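Local coordinates for lipoprotein, putative (Bacillus anthracis, PDB 4NOH) that is of unknown function but, as a putative lipoprotein, may act at the bacterial cell surface and possibly bind lipid, at residues 7-12 with 107-112; 28-33 with 56-61; 34-39 with 113-118; 153-156 with 162-165. All blocks are in the same frame, centred on the assembly; numbering follows the deposited sequence.

Contact 1: 7-12 with 107-112; sequences VMYGDE and VVIGDA
The methyl CG2 of Ile-109 is the meeting point of this buried contact. It lies 3.6 Å from the hydroxyl oxygen OH of Tyr-9, coming obliquely to the ring, and 4.1 Å from CG1 of Val-7, whose side chain crosses that of Ile-109 at about a right angle. In Ile-109 the CG2 branch is the one anti to the backbone N, which carries this methyl toward the strand, while CG1 turns to Leu-61. A water bridges the two segments: it sits 2.8 Å from Tyr-9 OH and is hydrogen-bonded to the carbonyl O of Ile-109 over 2.9 Å. The same phenol is hydrogen-bonded to NE2 of His-164, so a protein group and a water together fix its position. Tyr-115 stacks on the Tyr-9 ring. Beyond Ile-109 the chain turns at Gly-110, which has a positive phi of 73° and lies beside Val-7, with CA atoms 6.8 Å apart. Strand 5-10 runs between strands 134-142 and 162-166 of the large mixed sheet, and strand 107-109, at the edge of the small antiparallel sheet beside strand 61-65, packs against it, with Ile-109 also touching Ile-137.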
loop_
_atom_site.group_PDB
_atom_site.type_symbol
_atom_site.label_atom_id
_atom_site.label_comp_id
_atom_site.label_asym_id
_atom_site.label_seq_id
_atom_site.Cartn_x
_atom_site.Cartn_y
_atom_site.Cartn_z
ATOM N N VAL A 7 -4.265 8.351 0.138
ATOM C CA VAL A 7 -3.286 7.341 0.536
ATOM C C VAL A 7 -1.922 8.010 0.440
ATOM O O VAL A 7 -1.622 8.658 -0.561
ATOM C CB VAL A 7 -3.326 6.075 -0.333
ATOM C CG1 VAL A 7 -2.140 5.153 -0.033
ATOM C CG2 VAL A 7 -4.640 5.323 -0.127
HETATM N N MSE A 8 -1.122 7.867 1.476
HETATM C CA MSE A 8 0.204 8.466 1.547
HETATM C C MSE A 8 1.207 7.420 1.956
HETATM O O MSE A 8 0.884 6.446 2.648
HETATM C CB MSE A 8 0.211 9.659 2.507
HETATM C CG MSE A 8 -0.303 9.339 3.890
HETATM SE SE MSE A 8 -0.716 10.992 4.911
HETATM C CE MSE A 8 -2.517 11.227 4.195
ATOM N N TYR A 9 2.457 7.630 1.562
ATOM C CA TYR A 9 3.506 6.679 1.786
ATOM C C TYR A 9 4.726 7.389 2.264
ATOM O O TYR A 9 5.072 8.442 1.746
ATOM C CB TYR A 9 3.908 5.988 0.481
ATOM C CG TYR A 9 2.791 5.373 -0.321
ATOM C CD1 TYR A 9 2.032 6.152 -1.184
ATOM C CD2 TYR A 9 2.528 4.009 -0.268
ATOM C CE1 TYR A 9 1.050 5.595 -1.971
ATOM C CE2 TYR A 9 1.524 3.428 -1.049
ATOM C CZ TYR A 9 0.776 4.234 -1.889
ATOM O OH TYR A 9 -0.246 3.670 -2.625
ATOM N N GLY A 10 5.422 6.803 3.222
ATOM C CA GLY A 10 6.665 7.454 3.676
ATOM C C GLY A 10 7.093 6.935 5.005
ATOM O O GLY A 10 6.719 5.833 5.431
ATOM N N ASP A 11 7.960 7.681 5.656
ATOM C CA ASP A 11 8.336 7.305 7.006
ATOM C C ASP A 11 7.162 7.524 7.923
ATOM O O ASP A 11 6.391 8.456 7.735
ATOM C CB ASP A 11 9.512 8.172 7.515
ATOM C CG ASP A 11 10.851 7.631 7.133
ATOM O OD1 ASP A 11 10.947 6.655 6.318
ATOM O OD2 ASP A 11 11.821 8.174 7.724
ATOM N N GLU A 12 7.045 6.684 8.951
ATOM C CA GLU A 12 5.983 6.844 9.926
ATOM C C GLU A 12 5.877 8.272 10.420
ATOM O O GLU A 12 4.779 8.804 10.540
ATOM C CB GLU A 12 6.135 5.881 11.124
ATOM C CG GLU A 12 4.951 6.001 12.110
ATOM C CD GLU A 12 4.992 5.029 13.290
ATOM O OE1 GLU A 12 5.908 4.189 13.351
ATOM O OE2 GLU A 12 4.090 5.110 14.164
ATOM N N VAL A 107 -3.031 -6.138 -8.858
ATOM C CA VAL A 107 -3.712 -5.490 -7.739
ATOM C C VAL A 107 -2.788 -4.382 -7.234
ATOM O O VAL A 107 -1.579 -4.548 -7.196
ATOM C CB VAL A 107 -3.994 -6.500 -6.625
ATOM C CG1 VAL A 107 -4.559 -5.816 -5.379
ATOM C CG2 VAL A 107 -4.907 -7.609 -7.101
ATOM N N VAL A 108 -3.379 -3.235 -6.922
ATOM C CA VAL A 108 -2.638 -2.087 -6.444
ATOM C C VAL A 108 -3.207 -1.608 -5.112
ATOM O O VAL A 108 -4.264 -2.029 -4.690
ATOM C CB VAL A 108 -2.687 -0.910 -7.479
ATOM C CG1 VAL A 108 -2.026 -1.308 -8.813
ATOM C CG2 VAL A 108 -4.116 -0.435 -7.724
ATOM N N ILE A 109 -2.466 -0.748 -4.428
ATOM C CA ILE A 109 -2.988 -0.073 -3.240
ATOM C C ILE A 109 -3.670 1.218 -3.725
ATOM O O ILE A 109 -3.092 2.014 -4.492
ATOM C CB ILE A 109 -1.893 0.272 -2.232
ATOM C CG1 ILE A 109 -1.372 -1.031 -1.594
ATOM C CG2 ILE A 109 -2.432 1.210 -1.149
ATOM C CD1 ILE A 109 -0.108 -0.862 -0.775
ATOM N N GLY A 110 -4.903 1.440 -3.295
ATOM C CA GLY A 110 -5.611 2.623 -3.747
ATOM C C GLY A 110 -6.049 2.511 -5.189
ATOM O O GLY A 110 -6.334 1.407 -5.695
ATOM N N ASP A 111 -6.079 3.639 -5.884
ATOM C CA ASP A 111 -6.682 3.670 -7.219
ATOM C C ASP A 111 -5.723 3.705 -8.396
ATOM O O ASP A 111 -6.145 3.683 -9.568
ATOM C CB ASP A 111 -7.679 4.832 -7.294
ATOM C CG ASP A 111 -8.847 4.698 -6.295
ATOM O OD1 ASP A 111 -8.894 3.759 -5.494
ATOM O OD2 ASP A 111 -9.748 5.560 -6.313
ATOM N N ALA A 112 -4.438 3.653 -8.084
ATOM C CA ALA A 112 -3.393 3.686 -9.085
ATOM C C ALA A 112 -2.140 3.093 -8.469
ATOM O O ALA A 112 -1.984 3.081 -7.242
ATOM C CB ALA A 112 -3.127 5.132 -9.483
HETATM O O HOH W 1 -0.236 2.020 -4.926
#

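Contact 2: 28-33 with 56-61; sequences SQNKFE and VKENML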
loop_
_atom_site.group_PDB
_atom_site.type_symbol
_atom_site.label_atom_id
_atom_site.label_comp_id
_atom_site.label_asym_id
_atom_site.label_seq_id
_atom_site.Cartn_x
_atom_site.Cartn_y
_atom_site.Cartn_z
ATOM N N SER A 28 -11.388 9.633 9.499
ATOM C CA SER A 28 -10.818 8.364 9.877
ATOM C C SER A 28 -9.453 8.181 9.285
ATOM O O SER A 28 -9.129 8.798 8.292
ATOM C CB SER A 28 -11.702 7.191 9.492
ATOM O OG SER A 28 -11.763 6.995 8.108
ATOM N N GLN A 29 -8.658 7.327 9.890
ATOM C CA GLN A 29 -7.360 7.035 9.323
ATOM C C GLN A 29 -6.917 5.659 9.712
ATOM O O GLN A 29 -7.349 5.099 10.703
ATOM C CB GLN A 29 -6.344 8.100 9.713
ATOM C CG GLN A 29 -6.052 8.146 11.179
ATOM C CD GLN A 29 -5.336 9.427 11.640
ATOM O OE1 GLN A 29 -4.311 9.369 12.321
ATOM N NE2 GLN A 29 -5.861 10.549 11.276
ATOM N N ASN A 30 -6.052 5.114 8.885
ATOM C CA ASN A 30 -5.505 3.787 9.044
ATOM C C ASN A 30 -4.020 3.859 8.727
ATOM O O ASN A 30 -3.607 4.532 7.771
ATOM C CB ASN A 30 -6.195 2.769 8.110
ATOM C CG ASN A 30 -7.685 2.656 8.338
ATOM O OD1 ASN A 30 -8.461 3.488 7.877
ATOM N ND2 ASN A 30 -8.098 1.575 8.984
ATOM N N LYS A 31 -3.209 3.197 9.519
ATOM C CA LYS A 31 -1.772 3.104 9.248
ATOM C C LYS A 31 -1.395 1.641 9.076
ATOM O O LYS A 31 -1.755 0.767 9.892
ATOM C CB LYS A 31 -0.947 3.740 10.354
ATOM C CG LYS A 31 -1.114 5.250 10.424
ATOM C CD LYS A 31 -0.323 5.857 11.574
ATOM C CE LYS A 31 -0.762 5.286 12.915
ATOM N NZ LYS A 31 -0.176 6.065 14.042
ATOM N N PHE A 32 -0.667 1.369 8.012
ATOM C CA PHE A 32 -0.225 0.012 7.686
ATOM C C PHE A 32 1.284 0.048 7.531
ATOM O O PHE A 32 1.818 0.931 6.872
ATOM C CB PHE A 32 -0.854 -0.479 6.368
ATOM C CG PHE A 32 -2.356 -0.346 6.290
ATOM C CD1 PHE A 32 -3.191 -1.242 6.943
ATOM C CD2 PHE A 32 -2.926 0.678 5.551
ATOM C CE1 PHE A 32 -4.560 -1.109 6.877
ATOM C CE2 PHE A 32 -4.308 0.814 5.497
ATOM C CZ PHE A 32 -5.116 -0.082 6.160
ATOM N N GLU A 33 1.983 -0.900 8.124
ATOM C CA GLU A 33 3.415 -0.986 7.973
ATOM C C GLU A 33 3.779 -1.917 6.820
ATOM O O GLU A 33 3.128 -2.946 6.565
ATOM C CB GLU A 33 4.039 -1.539 9.249
ATOM C CG GLU A 33 5.542 -1.601 9.223
ATOM C CD GLU A 33 6.109 -2.351 10.408
ATOM O OE1 GLU A 33 6.158 -1.736 11.495
ATOM O OE2 GLU A 33 6.534 -3.527 10.252
ATOM N N VAL A 56 -7.379 -5.202 3.136
ATOM C CA VAL A 56 -8.584 -5.708 2.444
ATOM C C VAL A 56 -9.866 -5.240 3.159
ATOM O O VAL A 56 -10.829 -4.882 2.505
ATOM C CB VAL A 56 -8.554 -7.246 2.295
ATOM C CG1 VAL A 56 -9.882 -7.802 1.789
ATOM C CG2 VAL A 56 -7.443 -7.663 1.337
ATOM N N LYS A 57 -9.852 -5.222 4.492
ATOM C CA LYS A 57 -11.025 -4.769 5.242
ATOM C C LYS A 57 -11.299 -3.294 5.004
ATOM O O LYS A 57 -12.450 -2.864 5.162
ATOM C CB LYS A 57 -10.893 -5.094 6.730
ATOM C CG LYS A 57 -11.040 -6.573 7.022
ATOM C CD LYS A 57 -11.009 -6.902 8.506
ATOM C CE LYS A 57 -9.653 -6.593 9.116
ATOM N NZ LYS A 57 -9.524 -7.089 10.513
ATOM N N GLU A 58 -10.285 -2.513 4.600
ATOM C CA GLU A 58 -10.504 -1.094 4.242
ATOM C C GLU A 58 -10.707 -0.897 2.747
ATOM O O GLU A 58 -10.734 0.238 2.267
ATOM C CB GLU A 58 -9.353 -0.197 4.698
ATOM C CG GLU A 58 -9.048 -0.334 6.160
ATOM C CD GLU A 58 -10.264 -0.132 7.026
ATOM O OE1 GLU A 58 -11.078 0.783 6.735
ATOM O OE2 GLU A 58 -10.404 -0.902 7.993
ATOM N N ASN A 59 -10.850 -1.994 2.007
ATOM C CA ASN A 59 -11.061 -1.954 0.559
ATOM C C ASN A 59 -9.927 -1.234 -0.139
ATOM O O ASN A 59 -10.137 -0.584 -1.162
ATOM C CB ASN A 59 -12.420 -1.317 0.190
ATOM C CG ASN A 59 -13.613 -2.213 0.523
ATOM O OD1 ASN A 59 -13.486 -3.223 1.186
ATOM N ND2 ASN A 59 -14.780 -1.833 0.037
HETATM N N MSE A 60 -8.706 -1.377 0.387
HETATM C CA MSE A 60 -7.569 -0.628 -0.162
HETATM C C MSE A 60 -6.690 -1.361 -1.117
HETATM O O MSE A 60 -5.832 -0.751 -1.739
HETATM C CB MSE A 60 -6.749 -0.003 0.989
HETATM C CG MSE A 60 -7.336 1.338 1.435
HETATM SE SE MSE A 60 -7.416 2.710 -0.032
HETATM C CE MSE A 60 -9.359 2.860 -0.064
ATOM N N LEU A 61 -6.857 -2.673 -1.204
ATOM C CA LEU A 61 -6.181 -3.475 -2.221
ATOM C C LEU A 61 -7.178 -3.635 -3.339
ATOM O O LEU A 61 -8.229 -4.243 -3.166
ATOM C CB LEU A 61 -5.674 -4.803 -1.683
ATOM C CG LEU A 61 -4.410 -4.737 -0.810
ATOM C CD1 LEU A 61 -4.189 -6.063 -0.135
ATOM C CD2 LEU A 61 -3.184 -4.408 -1.660
#
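Asn-30, in the extended strand 26-39, lies opposite Glu-58, where the chain leaves helical geometry after helix 49-57, and their CA atoms are 8.5 Å apart. That gap is filled by side chains coming from opposite directions. The amide nitrogen ND2 of Asn-30 lies over the face of the Glu-58 carboxylate, almost straight above CD at 3.4 Å and 3.5 Å from OE2, with the amide and carboxylate planes inclined by 31°. From there it does not point an N-H at either oxygen as a hydrogen bond would. This is a close van der Waals approach of two polar groups, with the carboxylate's stronger partner elsewhere: OE1 forms a salt bridge with NZ of Lys-169, at the C-terminal end of the chain. Glu-58 is bent at its second torsion (chi2 -53°), and the bend turns its CG methylene to the ring of Phe-32. There CG meets the ring edge, in the ring plane, at 3.9 Å from CZ of Phe-32. Phe-32 also packs on Thr-51, Lys-54 and Met-55 of helix 49-57. The helix ends in a Schellman motif: Asn-59, with positive phi, is the C-prime residue, its N bonded to Val-56 O at 2.9 Å, while Met-60 N pairs with Met-55 O. This motif turns the chain out of helix 49-57 toward strand 61-65 and leaves Glu-58 facing strand 26-39.

Contact 3: 34-39 with 113-118; sequences AKLGTV and RKYTDM
Leu-36 meets Tyr-115 and Thr-116 where the loop between strands 107-109 and 118-122 passes beside strand 26-39 of the large mixed sheet. Here residues 36-39 and 115-118 run 41° apart. Starting from CB, the Leu-36 side chain runs toward the loop with CG anti to the backbone N (chi1 -178°), and CB and CG stay further back than the two methyls that make the contact. CD1 heads for the loop backbone, 4.1 Å from the carbonyl O of Tyr-115 and 4.3 Å from OG1 of Thr-116. CD2 goes to the phenol end of Tyr-115, at 3.7 Å from OH and 3.8 Å from CZ, and the methyl stands oblique to the ring. That OH is hydrogen-bonded to OE1 of Glu-161. Three residues on, the strand offers Val-39 instead: the terminal methyl CE of Met-118, bending round at the selenium, comes nearest Val-39 O, at 3.9 Å, and lies 4.1 Å from Val-39 CB. The loop is stitched to the neighbouring strand 42-48 by Asp-117, whose OD2 accepts from Lys-43 N. It is also braced internally, for NH1 of Arg-113 donates to the carbonyl O of Asp-117 at 2.9 Å. Thr-116 OG1 has a weak hydrogen bond to Lys-43 O, and it donates to the carbonyl O of Met-118 over 2.8 Å, in the carbonyl plane and on a lone pair.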
loop_
_atom_site.group_PDB
_atom_site.type_symbol
_atom_site.label_atom_id
_atom_site.label_comp_id
_atom_site.label_asym_id
_atom_site.label_seq_id
_atom_site.Cartn_x
_atom_site.Cartn_y
_atom_site.Cartn_z
ATOM N N ALA A 34 4.832 -1.553 6.096
ATOM C CA ALA A 34 5.357 -2.401 5.049
ATOM C C ALA A 34 6.858 -2.176 4.956
ATOM O O ALA A 34 7.408 -1.280 5.616
ATOM C CB ALA A 34 4.682 -2.095 3.712
ATOM N N LYS A 35 7.528 -3.006 4.174
ATOM C CA LYS A 35 8.959 -2.864 3.928
ATOM C C LYS A 35 9.168 -2.648 2.431
ATOM O O LYS A 35 8.552 -3.331 1.605
ATOM C CB LYS A 35 9.696 -4.105 4.411
ATOM C CG LYS A 35 9.703 -4.238 5.919
ATOM C CD LYS A 35 10.236 -5.552 6.462
ATOM C CE LYS A 35 10.206 -5.543 7.987
ATOM N NZ LYS A 35 10.715 -6.815 8.588
ATOM N N LEU A 36 9.926 -1.609 2.090
ATOM C CA LEU A 36 10.169 -1.243 0.692
ATOM C C LEU A 36 11.536 -1.743 0.283
ATOM O O LEU A 36 12.550 -1.376 0.878
ATOM C CB LEU A 36 10.082 0.279 0.487
ATOM C CG LEU A 36 10.274 0.827 -0.927
ATOM C CD1 LEU A 36 9.120 0.404 -1.809
ATOM C CD2 LEU A 36 10.393 2.341 -0.839
ATOM N N GLY A 37 11.548 -2.637 -0.700
ATOM C CA GLY A 37 12.779 -3.211 -1.206
ATOM C C GLY A 37 12.812 -3.196 -2.716
ATOM O O GLY A 37 12.010 -2.528 -3.359
ATOM N N THR A 38 13.802 -3.876 -3.276
ATOM C CA THR A 38 13.893 -4.053 -4.720
ATOM C C THR A 38 14.027 -5.532 -5.056
ATOM O O THR A 38 14.498 -6.342 -4.239
ATOM C CB THR A 38 15.108 -3.380 -5.329
ATOM O OG1 THR A 38 16.276 -3.811 -4.625
ATOM C CG2 THR A 38 14.988 -1.876 -5.290
ATOM N N VAL A 39 13.594 -5.877 -6.255
ATOM C CA VAL A 39 13.736 -7.226 -6.793
ATOM C C VAL A 39 13.797 -7.035 -8.299
ATOM O O VAL A 39 12.848 -6.515 -8.885
ATOM C CB VAL A 39 12.550 -8.151 -6.454
ATOM C CG1 VAL A 39 12.671 -9.468 -7.215
ATOM C CG2 VAL A 39 12.488 -8.426 -4.968
ATOM N N ARG A 113 -1.220 2.653 -9.304
ATOM C CA ARG A 113 0.051 2.131 -8.854
ATOM C C ARG A 113 0.948 3.274 -8.438
ATOM O O ARG A 113 1.418 4.046 -9.274
ATOM C CB ARG A 113 0.707 1.382 -9.988
ATOM C CG ARG A 113 1.951 0.601 -9.541
ATOM C CD ARG A 113 2.700 -0.055 -10.703
ATOM N NE ARG A 113 1.673 -0.664 -11.520
ATOM C CZ ARG A 113 1.063 -1.800 -11.224
ATOM N NH1 ARG A 113 1.521 -2.589 -10.253
ATOM N NH2 ARG A 113 0.015 -2.149 -11.921
ATOM N N LYS A 114 1.171 3.426 -7.152
ATOM C CA LYS A 114 1.991 4.503 -6.626
ATOM C C LYS A 114 3.011 3.928 -5.651
ATOM O O LYS A 114 2.764 2.908 -5.018
ATOM C CB LYS A 114 1.097 5.531 -5.916
ATOM C CG LYS A 114 0.148 6.264 -6.827
ATOM C CD LYS A 114 0.851 7.217 -7.759
ATOM C CE LYS A 114 -0.134 7.952 -8.629
ATOM N NZ LYS A 114 0.513 8.914 -9.573
ATOM N N TYR A 115 4.174 4.587 -5.580
ATOM C CA TYR A 115 5.235 4.291 -4.603
ATOM C C TYR A 115 6.076 3.044 -4.861
ATOM O O TYR A 115 7.205 2.945 -4.392
ATOM C CB TYR A 115 4.672 4.245 -3.182
ATOM C CG TYR A 115 5.715 4.372 -2.079
ATOM C CD1 TYR A 115 6.441 5.535 -1.944
ATOM C CD2 TYR A 115 5.901 3.365 -1.122
ATOM C CE1 TYR A 115 7.358 5.678 -0.933
ATOM C CE2 TYR A 115 6.830 3.523 -0.090
ATOM C CZ TYR A 115 7.536 4.695 -0.024
ATOM O OH TYR A 115 8.467 4.902 0.973
ATOM N N THR A 116 5.557 2.132 -5.661
ATOM C CA THR A 116 6.247 0.887 -5.919
ATOM C C THR A 116 5.847 0.352 -7.291
ATOM O O THR A 116 4.979 0.914 -7.944
ATOM C CB THR A 116 5.858 -0.126 -4.815
ATOM O OG1 THR A 116 6.642 -1.317 -4.931
ATOM C CG2 THR A 116 4.390 -0.458 -4.866
ATOM N N ASP A 117 6.542 -0.689 -7.748
ATOM C CA ASP A 117 6.168 -1.391 -8.953
ATOM C C ASP A 117 5.300 -2.623 -8.632
ATOM O O ASP A 117 4.301 -2.887 -9.315
ATOM C CB ASP A 117 7.412 -1.837 -9.692
ATOM C CG ASP A 117 8.230 -0.694 -10.154
ATOM O OD1 ASP A 117 7.745 0.032 -11.056
ATOM O OD2 ASP A 117 9.389 -0.559 -9.731
HETATM N N MSE A 118 5.685 -3.375 -7.599
HETATM C CA MSE A 118 5.010 -4.625 -7.209
HETATM C C MSE A 118 4.691 -4.570 -5.739
HETATM O O MSE A 118 5.233 -3.744 -4.975
HETATM C CB MSE A 118 5.920 -5.837 -7.444
HETATM C CG MSE A 118 6.407 -5.808 -8.871
HETATM SE SE MSE A 118 7.391 -7.446 -9.266
HETATM C CE MSE A 118 9.020 -7.040 -8.245
#

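Contact 4: 153-156 with 162-165; sequences DIKR and EAHM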
loop_
_atom_site.group_PDB
_atom_site.type_symbol
_atom_site.label_atom_id
_atom_site.label_comp_id
_atom_site.label_asym_id
_atom_site.label_seq_id
_atom_site.Cartn_x
_atom_site.Cartn_y
_atom_site.Cartn_z
ATOM N N ASP A 153 -1.115 20.383 -1.324
ATOM C CA ASP A 153 -0.186 20.818 -0.282
ATOM C C ASP A 153 0.607 19.621 0.232
ATOM O O ASP A 153 1.813 19.722 0.471
ATOM C CB ASP A 153 -0.919 21.568 0.840
ATOM C CG ASP A 153 -1.381 22.989 0.414
ATOM O OD1 ASP A 153 -0.884 23.545 -0.596
ATOM O OD2 ASP A 153 -2.225 23.582 1.116
ATOM N N ILE A 154 -0.063 18.474 0.355
ATOM C CA ILE A 154 0.629 17.241 0.765
ATOM C C ILE A 154 1.654 16.824 -0.299
ATOM O O ILE A 154 2.787 16.436 0.011
ATOM C CB ILE A 154 -0.369 16.109 1.066
ATOM C CG1 ILE A 154 -1.174 16.466 2.331
ATOM C CG2 ILE A 154 0.363 14.782 1.213
ATOM C CD1 ILE A 154 -2.321 15.536 2.646
ATOM N N LYS A 155 1.256 16.924 -1.560
ATOM C CA LYS A 155 2.173 16.619 -2.655
ATOM C C LYS A 155 3.361 17.570 -2.744
ATOM O O LYS A 155 4.467 17.137 -3.035
ATOM C CB LYS A 155 1.410 16.571 -3.963
ATOM C CG LYS A 155 0.675 15.262 -4.162
ATOM C CD LYS A 155 1.640 14.091 -4.373
ATOM C CE LYS A 155 2.450 14.245 -5.647
ATOM N NZ LYS A 155 3.522 13.224 -5.856
ATOM N N ARG A 156 3.144 18.858 -2.499
ATOM C CA ARG A 156 4.248 19.850 -2.549
ATOM C C ARG A 156 5.172 19.754 -1.348
ATOM O O ARG A 156 6.331 20.150 -1.412
ATOM C CB ARG A 156 3.721 21.281 -2.603
ATOM C CG ARG A 156 3.379 21.800 -3.986
ATOM C CD ARG A 156 2.966 23.259 -3.896
ATOM N NE ARG A 156 1.701 23.428 -3.173
ATOM C CZ ARG A 156 0.505 23.592 -3.747
ATOM N NH1 ARG A 156 0.373 23.639 -5.073
ATOM N NH2 ARG A 156 -0.571 23.734 -2.987
ATOM N N GLU A 162 5.000 10.116 -1.232
ATOM C CA GLU A 162 4.034 9.984 -2.294
ATOM C C GLU A 162 2.637 10.021 -1.694
ATOM O O GLU A 162 2.445 9.722 -0.523
ATOM C CB GLU A 162 4.270 8.646 -3.012
ATOM C CG GLU A 162 3.360 8.372 -4.205
ATOM C CD GLU A 162 3.419 9.449 -5.280
ATOM O OE1 GLU A 162 4.034 9.204 -6.342
ATOM O OE2 GLU A 162 2.892 10.568 -5.059
ATOM N N ALA A 163 1.674 10.460 -2.497
ATOM C CA ALA A 163 0.292 10.540 -2.071
ATOM C C ALA A 163 -0.607 10.547 -3.283
ATOM O O ALA A 163 -0.229 11.029 -4.340
ATOM C CB ALA A 163 0.049 11.782 -1.218
ATOM N N HIS A 164 -1.806 9.984 -3.133
ATOM C CA HIS A 164 -2.782 9.970 -4.205
ATOM C C HIS A 164 -4.190 9.949 -3.660
ATOM O O HIS A 164 -4.432 9.475 -2.534
ATOM C CB HIS A 164 -2.528 8.847 -5.248
ATOM C CG HIS A 164 -2.430 7.450 -4.698
ATOM N ND1 HIS A 164 -3.064 6.386 -5.296
ATOM C CD2 HIS A 164 -1.704 6.928 -3.683
ATOM C CE1 HIS A 164 -2.745 5.268 -4.659
ATOM N NE2 HIS A 164 -1.899 5.566 -3.696
HETATM N N MSE A 165 -5.116 10.456 -4.466
HETATM C CA MSE A 165 -6.524 10.477 -4.118
HETATM C C MSE A 165 -7.118 9.129 -4.393
HETATM O O MSE A 165 -6.879 8.518 -5.458
HETATM C CB MSE A 165 -7.288 11.460 -4.997
HETATM C CG MSE A 165 -6.795 12.890 -4.793
HETATM SE SE MSE A 165 -7.429 13.693 -3.113
HETATM C CE MSE A 165 -9.308 13.128 -2.993
#
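Ile-154 and Lys-155 of helix 150-156 pack on Glu-162 and Ala-163 of strand 162-166, which closes one edge of the mixed sheet; helix and strand are joined by a short link, making a helix-on-sheet contact between near neighbours in sequence. The tight part is apolar. CG2 of Ile-154 sits 3.9 Å from CB of Ala-163. Ile-154 also touches Ile-6, Tyr-22 and Val-160, so this methyl pair belongs to the core under the helix, where CA of Lys-155 is 6.4 Å from CA of Ala-163. The solvent side is polar and carried by exposed Lys-155. Here the lysine chain, bent at both its second and third torsions, folds back over the strand instead of extending outward. Its CD passes 3.6 Å from the carbonyl O of Ala-163 before NZ reaches the Glu-162 carboxylate. Glu-162 starts out away from the helix, but its chain curls back at its second torsion (chi2 57°), and NZ of Lys-155 forms a salt bridge with its OE2 at 2.8 Å, on the syn side and 22° out of the carboxylate plane. Two donors thus grip one oxygen: the backbone N of Ala-163 donates to the same Glu-162 OE2 at 2.8 Å, and OE2 accepts it on its anti lone pair, away from OE1.

In the fold
Following the chain from the N terminus, strand 5-10 opens the widest loop, which contact 1 closes at strand 107-109. Contact 2 is nested inside it, joining strand 26-39 to the end of helix 49-57. Contact 3 starts later on that same strand and closes at 113-118, so it crosses both contact 1 and contact 2 along the sequence. Contact 4 follows in series as a short local closure near the C terminus. Contacts 1 and 2 meet at Met-60, whose O probably accepts a hydrogen bond from Gly-110 N at 2.8 Å. Together the four tie the small sheet, two helices and a loop to the large mixed sheet, with contacts 2 and 3 on opposite sides of the chain's centre.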